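Local coordinates for protein sugar kinase (Agrobacterium tumefaciens, PDB 2RBC) that probably phosphorylates a sugar or related carbohydrate with ATP, as a putative ribokinase-like kinase of the pfkB family, at residues Val163-Pro168 and Glu195-Leu200; Ala185-Asp190 and Gly199-Ala204; Val39-Phe44 and Ser123-Asp128. All blocks are in the same frame, centred on the assembly; numbering follows the deposited sequence.

Contact 1: residues Val163-Pro168 and Glu195-Leu200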
# COMPACT_ATOMS: atom_id res chain seq x y z
N VAL A 163 25.78 8.28 2.41
CA VAL A 163 24.71 8.45 3.40
C VAL A 163 23.64 9.37 2.83
O VAL A 163 23.97 10.30 2.10
CB VAL A 163 25.21 9.02 4.78
CG1 VAL A 163 26.43 8.15 5.39
CG2 VAL A 163 25.52 10.52 4.70
N ASP A 164 22.38 9.07 3.15
CA ASP A 164 21.24 9.96 2.85
C ASP A 164 20.83 10.81 4.06
O ASP A 164 21.48 10.74 5.09
CB ASP A 164 20.07 9.17 2.20
CG ASP A 164 19.30 8.30 3.15
OD1 ASP A 164 19.35 8.55 4.37
OD2 ASP A 164 18.64 7.31 2.68
N VAL A 165 19.79 11.62 3.91
CA VAL A 165 19.38 12.56 4.94
C VAL A 165 18.38 11.95 5.94
O VAL A 165 17.95 12.62 6.86
CB VAL A 165 18.76 13.86 4.34
CG1 VAL A 165 19.82 14.65 3.57
CG2 VAL A 165 17.48 13.55 3.49
N ARG A 166 18.07 10.67 5.81
CA ARG A 166 16.99 10.06 6.59
C ARG A 166 17.33 9.70 8.04
O ARG A 166 16.47 9.74 8.89
CB ARG A 166 16.45 8.82 5.87
CG ARG A 166 15.32 8.10 6.66
CD ARG A 166 14.08 8.99 6.89
NE ARG A 166 13.43 9.14 5.61
CZ ARG A 166 13.57 10.17 4.76
NH1 ARG A 166 14.27 11.27 5.05
NH2 ARG A 166 12.94 10.11 3.59
N TRP A 167 18.57 9.33 8.31
CA TRP A 167 19.01 8.95 9.64
C TRP A 167 20.24 9.82 9.99
O TRP A 167 21.37 9.34 10.05
CB TRP A 167 19.42 7.47 9.63
CG TRP A 167 19.50 6.86 10.97
CD1 TRP A 167 19.47 7.51 12.16
CD2 TRP A 167 19.67 5.47 11.27
NE1 TRP A 167 19.58 6.61 13.18
CE2 TRP A 167 19.68 5.35 12.67
CE3 TRP A 167 19.76 4.31 10.49
CZ2 TRP A 167 19.80 4.11 13.31
CZ3 TRP A 167 19.89 3.10 11.13
CH2 TRP A 167 19.90 3.01 12.52
N PRO A 168 20.01 11.11 10.26
CA PRO A 168 21.11 12.09 10.35
C PRO A 168 22.15 11.83 11.42
O PRO A 168 23.34 12.09 11.19
CB PRO A 168 20.39 13.40 10.68
CG PRO A 168 19.03 13.20 10.39
CD PRO A 168 18.71 11.75 10.46
N GLU A 195 18.64 22.68 8.48
CA GLU A 195 19.41 22.32 9.64
C GLU A 195 20.13 20.99 9.42
O GLU A 195 21.32 20.87 9.69
CB GLU A 195 18.47 22.18 10.85
CG GLU A 195 17.91 23.50 11.39
CD GLU A 195 16.89 24.20 10.47
OE1 GLU A 195 16.23 23.51 9.66
OE2 GLU A 195 16.76 25.45 10.57
N THR A 196 19.38 20.01 8.92
CA THR A 196 19.88 18.66 8.69
C THR A 196 21.00 18.66 7.63
O THR A 196 22.08 18.11 7.85
CB THR A 196 18.74 17.73 8.27
OG1 THR A 196 17.85 17.58 9.38
CG2 THR A 196 19.25 16.36 7.84
N LEU A 197 20.73 19.31 6.51
CA LEU A 197 21.72 19.48 5.43
C LEU A 197 22.96 20.20 5.94
O LEU A 197 24.07 19.78 5.66
CB LEU A 197 21.10 20.23 4.24
CG LEU A 197 20.13 19.46 3.34
CD1 LEU A 197 19.35 20.38 2.39
CD2 LEU A 197 20.88 18.40 2.58
N GLU A 198 22.77 21.26 6.72
CA GLU A 198 23.89 22.05 7.24
C GLU A 198 24.68 21.28 8.27
O GLU A 198 25.86 21.49 8.41
CB GLU A 198 23.41 23.39 7.84
CG GLU A 198 22.91 24.37 6.78
CD GLU A 198 22.15 25.58 7.35
OE1 GLU A 198 21.64 25.55 8.51
OE2 GLU A 198 22.09 26.59 6.61
N GLY A 199 24.01 20.37 8.98
CA GLY A 199 24.71 19.50 9.93
C GLY A 199 25.56 18.41 9.29
O GLY A 199 26.62 18.06 9.78
N LEU A 200 25.10 17.87 8.17
CA LEU A 200 25.81 16.78 7.54
C LEU A 200 26.91 17.23 6.57
O LEU A 200 27.93 16.55 6.42
CB LEU A 200 24.79 15.86 6.83
CG LEU A 200 23.87 15.04 7.75
CD1 LEU A 200 22.86 14.31 6.92
CD2 LEU A 200 24.67 14.05 8.63
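L200 meets P168, and L197 meets V165, on the closely packed side of this contact, where helix 194-200 lies against the loop that joins strand 160-163 to helix 168-180 in the alpha/beta domain of a ribokinase-family fold. From L200 one methyl, CD2, comes within 3.5 Å of the backbone oxygen O of P168 in the first turn of helix 168-180, while CD1 turns toward the backbone around D164 and V165. L197 reaches the loop with CD2, which meets V165 CG1 at 4.0 Å; V165 lends this branch, the one anti to its carbonyl carbon (chi1 -66°), and the two side chains run at a slant to each other. V165, L197 and L200 are all buried.

The other side of the contact lies nearer solvent. P168 and T196, both only partly exposed, touch through ring carbon CG and methyl CG2 at 4.1 Å. The same T196 methyl lies 4.1 Å from V165 O, so one methyl touches both the loop and the start of helix 168-180.

The loop itself is shaped by an Asx turn. D164 uses OD2 to accept from the backbone N of A37, and its OD1 takes the N-H of R166 at 2.9 Å, the donor lying 48° out of the carboxylate plane.

Contact 2: residues Ala185-Asp190 and Gly199-Ala204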
# COMPACT_ATOMS: atom_id res chain seq x y z
N ALA A 185 33.63 9.86 1.61
CA ALA A 185 32.54 10.01 2.54
C ALA A 185 31.50 10.88 1.84
O ALA A 185 31.62 12.11 1.80
CB ALA A 185 33.07 10.65 3.86
N ILE A 186 30.52 10.24 1.22
CA ILE A 186 29.65 10.90 0.24
C ILE A 186 28.28 11.17 0.85
O ILE A 186 27.66 10.29 1.44
CB ILE A 186 29.58 10.07 -1.07
CG1 ILE A 186 31.02 9.84 -1.62
CG2 ILE A 186 28.75 10.79 -2.12
CD1 ILE A 186 31.20 8.62 -2.37
N LEU A 187 27.82 12.41 0.70
CA LEU A 187 26.52 12.81 1.15
C LEU A 187 25.60 12.97 -0.04
O LEU A 187 25.90 13.74 -0.92
CB LEU A 187 26.58 14.12 1.93
CG LEU A 187 25.23 14.73 2.39
CD1 LEU A 187 24.45 13.84 3.36
CD2 LEU A 187 25.42 16.14 2.98
N ASP A 188 24.49 12.22 -0.03
CA ASP A 188 23.35 12.43 -0.90
C ASP A 188 22.57 13.55 -0.23
O ASP A 188 21.93 13.35 0.79
CB ASP A 188 22.52 11.14 -0.97
CG ASP A 188 21.16 11.34 -1.63
OD1 ASP A 188 20.86 12.44 -2.17
OD2 ASP A 188 20.39 10.34 -1.62
N GLY A 189 22.71 14.75 -0.76
CA GLY A 189 22.14 15.93 -0.15
C GLY A 189 20.82 16.20 -0.83
O GLY A 189 20.70 17.05 -1.72
N ASP A 190 19.82 15.44 -0.42
CA ASP A 190 18.46 15.63 -0.89
C ASP A 190 17.64 16.45 0.11
O ASP A 190 18.12 16.84 1.15
CB ASP A 190 17.80 14.29 -1.13
CG ASP A 190 16.81 14.30 -2.27
OD1 ASP A 190 16.25 15.37 -2.65
OD2 ASP A 190 16.65 13.20 -2.84
N GLY A 199 24.01 20.37 8.98
CA GLY A 199 24.71 19.50 9.93
C GLY A 199 25.56 18.41 9.29
O GLY A 199 26.62 18.06 9.78
N LEU A 200 25.10 17.87 8.17
CA LEU A 200 25.81 16.78 7.54
C LEU A 200 26.91 17.23 6.57
O LEU A 200 27.93 16.55 6.42
CB LEU A 200 24.79 15.86 6.83
CG LEU A 200 23.87 15.04 7.75
CD1 LEU A 200 22.86 14.31 6.92
CD2 LEU A 200 24.67 14.05 8.63
N ALA A 201 26.65 18.30 5.83
CA ALA A 201 27.57 18.78 4.79
C ALA A 201 29.03 18.94 5.26
O ALA A 201 29.96 18.50 4.57
CB ALA A 201 27.00 20.13 4.19
N PRO A 202 29.26 19.53 6.45
CA PRO A 202 30.66 19.70 6.88
C PRO A 202 31.44 18.40 7.13
O PRO A 202 32.67 18.44 7.10
CB PRO A 202 30.53 20.50 8.18
CG PRO A 202 29.20 21.18 8.07
CD PRO A 202 28.34 20.17 7.40
N ALA A 203 30.76 17.26 7.31
CA ALA A 203 31.43 15.97 7.54
C ALA A 203 31.86 15.21 6.30
O ALA A 203 32.67 14.29 6.40
CB ALA A 203 30.57 15.05 8.42
N ALA A 204 31.36 15.59 5.12
CA ALA A 204 31.54 14.82 3.90
C ALA A 204 32.78 15.25 3.13
O ALA A 204 33.23 16.39 3.23
CB ALA A 204 30.30 14.94 2.99
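L187 touches L200, A201 and A204 with different parts of its side chain. Its CB meets CB of A204 at 4.0 Å. Past CB, CG stands anti to the backbone N (chi1 176°), which carries CD1 and CD2 toward L200 and A201. There CD1 approaches CD1 of L200 at 3.9 Å, and CD2 lies 3.8 Å from the backbone N of A201; the two leucine side chains cross at about a right angle. The same A204 methyl, CB, also lies 3.3 Å from the backbone oxygen O of A185, two residues back along the strand. The touching residues are all buried, and the contact is made wholly of such van der Waals meetings.

The elements involved belong to one beta-alpha-beta unit, strand 185-189, helix 194-200 and strand 206-210, and the segment 199-204 runs from the end of the helix into the return toward the next strand. A short 3-10 segment shapes that return: A203 N donates to L200 O at 3.1 Å and A204 N to A201 O at 3.3 Å, which helps to place A204.

Further out, L187 shares backbone hydrogen bonds with H206 and V208 of the parallel neighbour strand 206-210, whose I207 packs on both L187 and A201. The A185 N-H is bonded to T205 OG1. On the helix 168-180 side, A171 and L172 touch L200, and R179 NH1 donates to the backbone oxygen of P202.

Contact 3: residues Val39-Phe44 and Ser123-Asp128. With GOL (glycerol), chain M; EDO (1,2-ethanediol), chain H.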
# COMPACT_ATOMS: atom_id res chain seq x y z
N VAL A 39 12.37 1.31 2.62
CA VAL A 39 10.91 1.61 2.58
C VAL A 39 10.26 0.61 1.63
O VAL A 39 10.80 0.38 0.52
CB VAL A 39 10.60 3.05 2.01
CG1 VAL A 39 9.10 3.39 2.04
CG2 VAL A 39 11.38 4.14 2.74
N LEU A 40 9.12 0.02 2.04
CA LEU A 40 8.31 -0.81 1.12
C LEU A 40 7.37 0.07 0.31
O LEU A 40 6.36 0.54 0.81
CB LEU A 40 7.54 -1.90 1.84
CG LEU A 40 6.86 -2.96 0.95
CD1 LEU A 40 7.91 -3.77 0.20
CD2 LEU A 40 6.02 -3.85 1.82
N ASP A 41 7.73 0.29 -0.95
CA ASP A 41 6.89 1.02 -1.88
C ASP A 41 5.92 0.10 -2.61
O ASP A 41 6.33 -0.94 -3.12
CB ASP A 41 7.72 1.73 -2.96
CG ASP A 41 8.46 2.98 -2.45
OD1 ASP A 41 8.19 3.45 -1.33
OD2 ASP A 41 9.30 3.51 -3.23
N THR A 42 4.66 0.54 -2.72
CA THR A 42 3.72 -0.03 -3.66
C THR A 42 3.41 1.01 -4.73
O THR A 42 2.87 2.10 -4.43
CB THR A 42 2.47 -0.55 -2.99
OG1 THR A 42 2.86 -1.48 -1.99
CG2 THR A 42 1.61 -1.28 -4.01
N LEU A 43 3.80 0.65 -5.95
CA LEU A 43 3.74 1.52 -7.11
C LEU A 43 2.58 1.08 -7.96
O LEU A 43 2.58 -0.04 -8.46
CB LEU A 43 5.04 1.45 -7.94
CG LEU A 43 6.39 1.57 -7.21
CD1 LEU A 43 7.50 1.54 -8.24
CD2 LEU A 43 6.43 2.83 -6.35
N PHE A 44 1.57 1.94 -8.09
CA PHE A 44 0.35 1.68 -8.81
C PHE A 44 0.41 2.50 -10.09
O PHE A 44 0.41 3.72 -10.02
CB PHE A 44 -0.88 2.17 -8.01
CG PHE A 44 -1.14 1.42 -6.74
CD1 PHE A 44 -1.94 0.29 -6.75
CD2 PHE A 44 -0.67 1.90 -5.53
CE1 PHE A 44 -2.22 -0.38 -5.58
CE2 PHE A 44 -0.98 1.24 -4.35
CZ PHE A 44 -1.73 0.10 -4.38
N SER A 123 5.36 3.24 1.51
CA SER A 123 4.63 4.27 0.77
C SER A 123 3.75 3.72 -0.34
O SER A 123 4.05 2.70 -0.93
CB SER A 123 5.59 5.26 0.13
OG SER A 123 6.53 5.75 1.07
N THR A 124 2.63 4.42 -0.61
CA THR A 124 1.94 4.25 -1.88
C THR A 124 2.39 5.35 -2.84
O THR A 124 2.42 6.53 -2.48
CB THR A 124 0.43 4.25 -1.72
OG1 THR A 124 0.02 2.95 -1.27
CG2 THR A 124 -0.29 4.58 -3.04
N ILE A 125 2.75 4.95 -4.06
CA ILE A 125 3.05 5.90 -5.13
C ILE A 125 2.18 5.56 -6.33
O ILE A 125 2.22 4.45 -6.81
CB ILE A 125 4.54 5.92 -5.51
CG1 ILE A 125 5.40 6.14 -4.26
CG2 ILE A 125 4.81 7.04 -6.52
CD1 ILE A 125 6.91 6.14 -4.49
N ILE A 126 1.37 6.52 -6.76
CA ILE A 126 0.48 6.37 -7.92
C ILE A 126 1.16 7.14 -9.05
O ILE A 126 1.38 8.35 -8.92
CB ILE A 126 -0.93 6.91 -7.63
CG1 ILE A 126 -1.54 6.21 -6.39
CG2 ILE A 126 -1.85 6.72 -8.86
CD1 ILE A 126 -2.70 6.92 -5.76
N ILE A 127 1.53 6.41 -10.11
CA ILE A 127 2.29 6.92 -11.24
C ILE A 127 1.41 6.87 -12.50
O ILE A 127 1.01 5.79 -12.97
CB ILE A 127 3.56 6.08 -11.44
CG1 ILE A 127 4.29 5.89 -10.10
CG2 ILE A 127 4.46 6.70 -12.47
CD1 ILE A 127 5.58 5.11 -10.19
N ASP A 128 1.05 8.05 -13.02
CA ASP A 128 0.17 8.15 -14.19
C ASP A 128 0.94 7.91 -15.48
O ASP A 128 2.15 7.62 -15.46
CB ASP A 128 -0.66 9.47 -14.20
CG ASP A 128 0.20 10.72 -14.45
OD1 ASP A 128 1.39 10.58 -14.74
OD2 ASP A 128 -0.35 11.84 -14.33
C1 GOL M . 8.80 6.86 -1.27
O1 GOL M . 8.88 5.88 -0.25
C2 GOL M . 10.17 6.97 -1.97
O2 GOL M . 10.36 6.10 -3.10
C3 GOL M . 10.40 8.43 -2.34
O3 GOL M . 9.47 8.94 -3.23
C1 EDO H . -0.18 -0.33 -0.67
O1 EDO H . -1.48 -0.91 -0.44
C2 EDO H . 0.27 0.55 0.51
O2 EDO H . 1.25 1.52 0.10
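T42 and F44 each donate to and accept from strand 121-127. T42 N gives its hydrogen to S123 O at 2.9 Å, nearly straight at 171°, and T42 O accepts from I125 N; F44 N then bonds to I125 O, and F44 O takes I127 N. At the start of the ladder S123 N reaches L40 O at 3.0 Å with a more bent N-H...O angle of 151°. V39, D41 and L43 pair their backbone instead with strand 60-66.

This is a parallel pair at the centre of a four-stranded mixed sheet, consistent with the small beta lid of ribokinase-family kinases. On the face of D41, S123 and I125 sits a glycerol, probably from the crystallisation liquor: its O1 donates to D41 OD1 at 2.7 Å and its O2 to D41 OD2 at 2.8 Å. S123 OG also lies 2.7 Å from glycerol O1, though its proton is not settled. This grip on a polyol is consistent with, but no proof of, a sugar-binding position.

The other face carries T42, T124 and F44 and looks to the second subunit. T42 OG1 is met by Q63 NE2, and T124 OG1 bonds to T124 OG1 of the second subunit. A 1,2-ethanediol O2 is modelled 2.3 Å from T124 OG1, too short to trust. T124 CG2 approaches the F44 ring obliquely, 3.7 Å from CE2.

Overall arrangement
Along the chain, contact 3 closes before contact 1 opens. Contacts 1 and 2 both use helix 194-200 and share G199 and L200, contact 2 running on to A204. Their centres are 7 Å apart and they form one continuous body: strands 160-163 and 185-189 are neighbours in the large sheet, with V163 N 2.9 Å from I186 O and V163 O 2.9 Å from D188 N. Contact 3 lies in the four-stranded sheet, its centre 24 Å from that of contact 1, with nearest atoms about 6 Å apart, and 27 Å from that of contact 2. The chain thus separates an alpha/beta body from a small sheet that meets the second subunit, as expected of a ribokinase-like kinase with its lid.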